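Local coordinates for putative fusidic acid resistance protein (Staphylococcus aureus, PDB 2YB5) that confers resistance to the antibiotic fusidic acid, probably by binding elongation factor G and helping to clear it from the stalled ribosome, at residues Ile118-Trp123 against Lys131-Lys136; Pro151-Gly156 against Asp166-Leu171. All coordinates share one frame; numbering follows the deposited sequence.

Contact 1 of 2, residues Ile118-Trp123 against Lys131-Lys136; sequences ISYLGW and KYIVYK
The six-membered ring of W123 lies over the CB of Y132, which sits 3.5 Å from the ring centroid and only 10° off its normal, a CH-pi contact made toward the rim of the indole. The two ring systems themselves hardly stack: the planes are 20° apart, but the Y132 ring has slid outward, leaving 5.2 Å between its centroid and that of the indole five-membered ring. W123 reaches across because chi1 of 73° tucks CG between its own backbone N and carbonyl carbon, swinging the indole over the neighbouring strand. At its far end V134 CG2 meets the indole edge in the ring plane, 3.7 Å from CH2. NE1 donates to the backbone O of K106, which probably helps fix the turn of the indole; separately, Y132 OH is hydrogen-bonded to R130 NH1.

Beneath these side chains runs an antiparallel beta hairpin, strands 121-125 and 130-136, at the edge of the five-stranded sheet in the zinc-finger domain. L121 and V134 exchange two backbone hydrogen bonds, each 2.8 Å from N of one to O of the other; W123 and Y132 form the next hydrogen-bonded pair. G122 and I133 face each other between them as a non-hydrogen-bonded pair, their CA atoms 4.4 Å apart.

On the face of I133, the opposite one from W123, Y120 CD1 rests on I133 CG2 at 3.8 Å. The Y120 side chain also touches C197, a zinc ligand, and S194 of helix 194-200, which ties the start of the hairpin to the metal site. Beyond the last backbone pair a water continues the link, donating to S119 O and accepting from K136 N.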
loop_
_atom_site.group_PDB
_atom_site.type_symbol
_atom_site.label_atom_id
_atom_site.label_comp_id
_atom_site.label_asym_id
_atom_site.label_seq_id
_atom_site.Cartn_x
_atom_site.Cartn_y
_atom_site.Cartn_z
ATOM N N ILE A 118 3.630 -4.242 -2.893
ATOM C CA ILE A 118 2.189 -4.430 -2.773
ATOM C C ILE A 118 1.771 -4.950 -1.408
ATOM O O ILE A 118 2.400 -5.847 -0.841
ATOM C CB ILE A 118 1.608 -5.324 -3.893
ATOM C CG1 ILE A 118 2.396 -6.614 -4.064
ATOM C CG2 ILE A 118 1.540 -4.566 -5.221
ATOM C CD1 ILE A 118 1.631 -7.636 -4.913
ATOM N N SER A 119 0.722 -4.328 -0.881
ATOM C CA SER A 119 0.030 -4.791 0.302
ATOM C C SER A 119 -1.145 -5.658 -0.125
ATOM O O SER A 119 -1.610 -6.506 0.626
ATOM C CB SER A 119 -0.477 -3.606 1.111
ATOM O OG SER A 119 0.615 -2.875 1.641
ATOM N N TYR A 120 -1.650 -5.415 -1.324
ATOM C CA TYR A 120 -2.654 -6.295 -1.895
ATOM C C TYR A 120 -2.432 -6.476 -3.392
ATOM O O TYR A 120 -1.905 -5.590 -4.065
ATOM C CB TYR A 120 -4.058 -5.756 -1.611
ATOM C CG TYR A 120 -4.501 -4.581 -2.432
ATOM C CD1 TYR A 120 -5.099 -4.759 -3.671
ATOM C CD2 TYR A 120 -4.373 -3.274 -1.938
ATOM C CE1 TYR A 120 -5.529 -3.661 -4.422
ATOM C CE2 TYR A 120 -4.784 -2.196 -2.671
ATOM C CZ TYR A 120 -5.380 -2.389 -3.907
ATOM O OH TYR A 120 -5.809 -1.302 -4.629
ATOM N N LEU A 121 -2.859 -7.615 -3.905
ATOM C CA LEU A 121 -2.687 -7.929 -5.319
ATOM C C LEU A 121 -3.971 -7.650 -6.086
ATOM O O LEU A 121 -4.973 -8.372 -5.925
ATOM C CB LEU A 121 -2.280 -9.392 -5.491
ATOM C CG LEU A 121 -1.985 -9.816 -6.928
ATOM C CD1 LEU A 121 -0.970 -8.861 -7.575
ATOM C CD2 LEU A 121 -1.488 -11.252 -6.925
ATOM N N GLY A 122 -3.934 -6.615 -6.926
ATOM C CA GLY A 122 -5.090 -6.216 -7.698
ATOM C C GLY A 122 -4.767 -6.262 -9.170
ATOM O O GLY A 122 -3.791 -5.644 -9.608
ATOM N N TRP A 123 -5.573 -6.992 -9.932
ATOM C CA TRP A 123 -5.353 -7.120 -11.374
ATOM C C TRP A 123 -6.646 -7.180 -12.144
ATOM O O TRP A 123 -7.666 -7.671 -11.643
ATOM C CB TRP A 123 -4.498 -8.345 -11.722
ATOM C CG TRP A 123 -5.172 -9.715 -11.598
ATOM C CD1 TRP A 123 -5.640 -10.501 -12.624
ATOM C CD2 TRP A 123 -5.377 -10.472 -10.396
ATOM N NE1 TRP A 123 -6.128 -11.689 -12.128
ATOM C CE2 TRP A 123 -5.980 -11.696 -10.766
ATOM C CE3 TRP A 123 -5.123 -10.230 -9.040
ATOM C CZ2 TRP A 123 -6.347 -12.659 -9.828
ATOM C CZ3 TRP A 123 -5.464 -11.205 -8.113
ATOM C CH2 TRP A 123 -6.081 -12.392 -8.510
ATOM N N LYS A 131 -12.094 -6.572 -11.957
ATOM C CA LYS A 131 -10.869 -6.511 -11.163
ATOM C C LYS A 131 -10.976 -7.558 -10.067
ATOM O O LYS A 131 -12.036 -7.725 -9.459
ATOM C CB LYS A 131 -10.618 -5.118 -10.541
ATOM C CG LYS A 131 -9.349 -5.035 -9.666
ATOM C CD LYS A 131 -9.229 -3.748 -8.866
ATOM C CE LYS A 131 -8.952 -2.500 -9.711
ATOM N NZ LYS A 131 -7.627 -2.582 -10.394
ATOM N N TYR A 132 -9.865 -8.254 -9.849
ATOM C CA TYR A 132 -9.703 -9.205 -8.769
ATOM C C TYR A 132 -8.761 -8.594 -7.744
ATOM O O TYR A 132 -7.779 -7.947 -8.120
ATOM C CB TYR A 132 -9.055 -10.481 -9.302
ATOM C CG TYR A 132 -9.912 -11.280 -10.227
ATOM C CD1 TYR A 132 -10.788 -12.229 -9.730
ATOM C CD2 TYR A 132 -9.835 -11.115 -11.603
ATOM C CE1 TYR A 132 -11.562 -12.978 -10.558
ATOM C CE2 TYR A 132 -10.615 -11.868 -12.450
ATOM C CZ TYR A 132 -11.481 -12.798 -11.918
ATOM O OH TYR A 132 -12.271 -13.569 -12.730
ATOM N N ILE A 133 -9.049 -8.808 -6.460
ATOM C CA ILE A 133 -8.216 -8.299 -5.377
ATOM C C ILE A 133 -7.954 -9.415 -4.376
ATOM O O ILE A 133 -8.888 -9.994 -3.869
ATOM C CB ILE A 133 -8.881 -7.092 -4.671
ATOM C CG1 ILE A 133 -8.795 -5.846 -5.562
ATOM C CG2 ILE A 133 -8.239 -6.828 -3.300
ATOM C CD1 ILE A 133 -9.882 -4.774 -5.274
ATOM N N VAL A 134 -6.685 -9.720 -4.120
ATOM C CA VAL A 134 -6.288 -10.745 -3.165
ATOM C C VAL A 134 -5.391 -10.102 -2.101
ATOM O O VAL A 134 -4.569 -9.232 -2.407
ATOM C CB VAL A 134 -5.564 -11.932 -3.866
ATOM C CG1 VAL A 134 -4.955 -12.908 -2.857
ATOM C CG2 VAL A 134 -6.544 -12.671 -4.806
ATOM N N TYR A 135 -5.587 -10.533 -0.860
ATOM C CA TYR A 135 -4.882 -10.011 0.304
ATOM C C TYR A 135 -4.899 -11.031 1.447
ATOM O O TYR A 135 -5.609 -12.050 1.394
ATOM C CB TYR A 135 -5.527 -8.691 0.767
ATOM C CG TYR A 135 -6.987 -8.845 1.152
ATOM C CD1 TYR A 135 -7.342 -9.180 2.453
ATOM C CD2 TYR A 135 -8.008 -8.685 0.215
ATOM C CE1 TYR A 135 -8.671 -9.336 2.814
ATOM C CE2 TYR A 135 -9.331 -8.861 0.559
ATOM C CZ TYR A 135 -9.653 -9.182 1.869
ATOM O OH TYR A 135 -10.946 -9.358 2.256
ATOM N N LYS A 136 -4.097 -10.746 2.468
ATOM C CA LYS A 136 -4.100 -11.506 3.720
ATOM C C LYS A 136 -4.970 -10.783 4.738
ATOM O O LYS A 136 -4.865 -9.566 4.882
ATOM C CB LYS A 136 -2.688 -11.619 4.276
ATOM C CG LYS A 136 -1.752 -12.496 3.472
ATOM C CD LYS A 136 -2.068 -13.973 3.621
ATOM C CE LYS A 136 -0.912 -14.846 3.146
ATOM N NZ LYS A 136 0.143 -15.012 4.197
HETATM O O HOH W 1 -2.009 -8.563 2.343
#

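Contact 2 of 2, residues Pro151-Gly156 against Asp166-Leu171; sequences PNKVKG and DTSLFL
T167 grips the carbonyl oxygen of V154 twice. Its hydroxyl donates to V154 O across a short 2.6 Å from OG1, tilted 19° from the carbonyl plane, and its backbone N donates to the same oxygen at 3.0 Å, but from well above that plane. The hydroxyl can do this because chi1 of 75° sets OG1 between the backbone N and carbonyl carbon of T167. With that torsion CG2 turns to the next residues of the other segment and rests 3.5 Å from G156 O. A return bond from V154 N to T167 O, 2.8 Å long and in the carbonyl plane, completes the antiparallel hydrogen-bonded pair.

Around this centre the packing is thinner. The K153 chain crosses D166, with CD 4.0 Å from D166 CB, while its CG passes S168 OG at 3.6 Å. K153 NZ stays 4.3 Å from D166 OD2, beyond a salt bridge.

Farther out, S168 OG meets K153 through carbon atoms; its hydrogen bond is with the backbone O of S150, just before P151. Y189 of strand 186-191 touches both V154 and T167, and Y192 packs against K153 and S168. Both segments bend sharply, at G156 and at D166, and the chain between them carries C158 and C161, so this short pairing probably helps close the loop that brings two of the four zinc ligands, C191 and C197 coming from farther along the chain. Two donors on one acceptor suggest that V154 O is well held, whereas the K153 and D166 charges probably add only a weak attraction at this largely exposed part of the contact.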
loop_
_atom_site.group_PDB
_atom_site.type_symbol
_atom_site.label_atom_id
_atom_site.label_comp_id
_atom_site.label_asym_id
_atom_site.label_seq_id
_atom_site.Cartn_x
_atom_site.Cartn_y
_atom_site.Cartn_z
ATOM N N PRO A 151 -13.751 0.634 -17.653
ATOM C CA PRO A 151 -12.450 1.120 -18.092
ATOM C C PRO A 151 -12.449 2.612 -18.386
ATOM O O PRO A 151 -11.394 3.186 -18.653
ATOM C CB PRO A 151 -12.193 0.313 -19.369
ATOM C CG PRO A 151 -13.556 0.092 -19.936
ATOM C CD PRO A 151 -14.479 -0.036 -18.747
ATOM N N ASN A 152 -13.628 3.228 -18.341
ATOM C CA ASN A 152 -13.754 4.672 -18.470
ATOM C C ASN A 152 -13.484 5.315 -17.109
ATOM O O ASN A 152 -14.310 5.236 -16.204
ATOM C CB ASN A 152 -15.142 5.030 -19.004
ATOM C CG ASN A 152 -15.442 4.370 -20.347
ATOM O OD1 ASN A 152 -14.532 4.012 -21.104
ATOM N ND2 ASN A 152 -16.725 4.202 -20.645
ATOM N N LYS A 153 -12.314 5.937 -16.974
ATOM C CA LYS A 153 -11.815 6.406 -15.678
ATOM C C LYS A 153 -12.198 7.854 -15.435
ATOM O O LYS A 153 -12.347 8.619 -16.383
ATOM C CB LYS A 153 -10.286 6.254 -15.605
ATOM C CG LYS A 153 -9.797 4.838 -15.925
ATOM C CD LYS A 153 -8.279 4.692 -15.848
ATOM C CE LYS A 153 -7.563 5.546 -16.891
ATOM N NZ LYS A 153 -6.161 5.089 -17.122
ATOM N N VAL A 154 -12.367 8.219 -14.165
ATOM C CA VAL A 154 -12.612 9.610 -13.767
ATOM C C VAL A 154 -11.720 9.967 -12.571
ATOM O O VAL A 154 -11.514 9.150 -11.663
ATOM C CB VAL A 154 -14.101 9.876 -13.416
ATOM C CG1 VAL A 154 -14.997 9.631 -14.628
ATOM C CG2 VAL A 154 -14.560 9.032 -12.248
ATOM N N LYS A 155 -11.181 11.183 -12.585
ATOM C CA LYS A 155 -10.263 11.620 -11.542
ATOM C C LYS A 155 -11.032 11.837 -10.249
ATOM O O LYS A 155 -12.112 12.442 -10.255
ATOM C CB LYS A 155 -9.548 12.906 -11.961
ATOM C CG LYS A 155 -8.256 13.194 -11.207
ATOM C CD LYS A 155 -7.487 14.312 -11.906
ATOM C CE LYS A 155 -6.188 14.695 -11.192
ATOM N NZ LYS A 155 -5.485 15.811 -11.924
ATOM N N GLY A 156 -10.481 11.335 -9.147
ATOM C CA GLY A 156 -11.117 11.474 -7.838
ATOM C C GLY A 156 -10.320 10.813 -6.735
ATOM O O GLY A 156 -9.182 10.390 -6.954
ATOM N N ASP A 166 -6.541 8.199 -11.056
ATOM C CA ASP A 166 -7.456 7.791 -12.115
ATOM C C ASP A 166 -8.275 6.637 -11.556
ATOM O O ASP A 166 -7.746 5.545 -11.340
ATOM C CB ASP A 166 -6.698 7.369 -13.371
ATOM C CG ASP A 166 -5.926 8.519 -14.015
ATOM O OD1 ASP A 166 -6.424 9.660 -14.026
ATOM O OD2 ASP A 166 -4.813 8.268 -14.520
ATOM N N THR A 167 -9.553 6.894 -11.289
ATOM C CA THR A 167 -10.402 5.956 -10.575
ATOM C C THR A 167 -11.532 5.425 -11.450
ATOM O O THR A 167 -11.867 6.007 -12.476
ATOM C CB THR A 167 -11.023 6.610 -9.320
ATOM O OG1 THR A 167 -12.070 7.503 -9.712
ATOM C CG2 THR A 167 -9.962 7.373 -8.514
ATOM N N SER A 168 -12.101 4.300 -11.043
ATOM C CA SER A 168 -13.332 3.801 -11.647
ATOM C C SER A 168 -14.161 3.141 -10.573
ATOM O O SER A 168 -13.647 2.760 -9.509
ATOM C CB SER A 168 -13.050 2.775 -12.732
ATOM O OG SER A 168 -12.217 3.311 -13.736
ATOM N N LEU A 169 -15.442 2.982 -10.871
ATOM C CA LEU A 169 -16.375 2.428 -9.915
ATOM C C LEU A 169 -16.208 0.919 -9.888
ATOM O O LEU A 169 -16.398 0.247 -10.905
ATOM C CB LEU A 169 -17.815 2.802 -10.282
ATOM C CG LEU A 169 -18.908 2.302 -9.339
ATOM C CD1 LEU A 169 -18.669 2.788 -7.907
ATOM C CD2 LEU A 169 -20.289 2.751 -9.855
ATOM N N PHE A 170 -15.847 0.403 -8.717
ATOM C CA PHE A 170 -15.724 -1.032 -8.498
ATOM C C PHE A 170 -17.008 -1.520 -7.837
ATOM O O PHE A 170 -17.301 -1.142 -6.706
ATOM C CB PHE A 170 -14.518 -1.323 -7.597
ATOM C CG PHE A 170 -14.353 -2.776 -7.243
ATOM C CD1 PHE A 170 -15.052 -3.338 -6.178
ATOM C CD2 PHE A 170 -13.465 -3.585 -7.952
ATOM C CE1 PHE A 170 -14.871 -4.697 -5.836
ATOM C CE2 PHE A 170 -13.291 -4.932 -7.618
ATOM C CZ PHE A 170 -13.996 -5.486 -6.572
ATOM N N LEU A 171 -17.757 -2.366 -8.542
ATOM C CA LEU A 171 -19.005 -2.910 -8.031
ATOM C C LEU A 171 -18.858 -4.379 -7.667
ATOM O O LEU A 171 -18.518 -5.208 -8.508
ATOM C CB LEU A 171 -20.124 -2.741 -9.066
ATOM C CG LEU A 171 -20.597 -1.294 -9.263
ATOM C CD1 LEU A 171 -21.781 -1.242 -10.213
ATOM C CD2 LEU A 171 -20.944 -0.673 -7.945
#

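In the fold
Contact 1 closes before contact 2 opens along the chain, and their centres lie about 17 Å apart within the C-terminal treble-clef zinc-finger region. Both reach the same antiparallel sheet: contact 1 pairs its first two strands, 121-125 and 130-136, whereas contact 2 attaches the short strand 154-155 to the fourth, 167-172. Strand 142-149 runs between the two. The contacts meet through F170, whose CE2 lies 3.6 Å from K131 O and also packs near I133 CD1, with helix 204-214 against the same side chain. The Y120 side chain is about 5 Å from the zinc and that of T167 about 7 Å, so the sheet brings both contacts to the metal site.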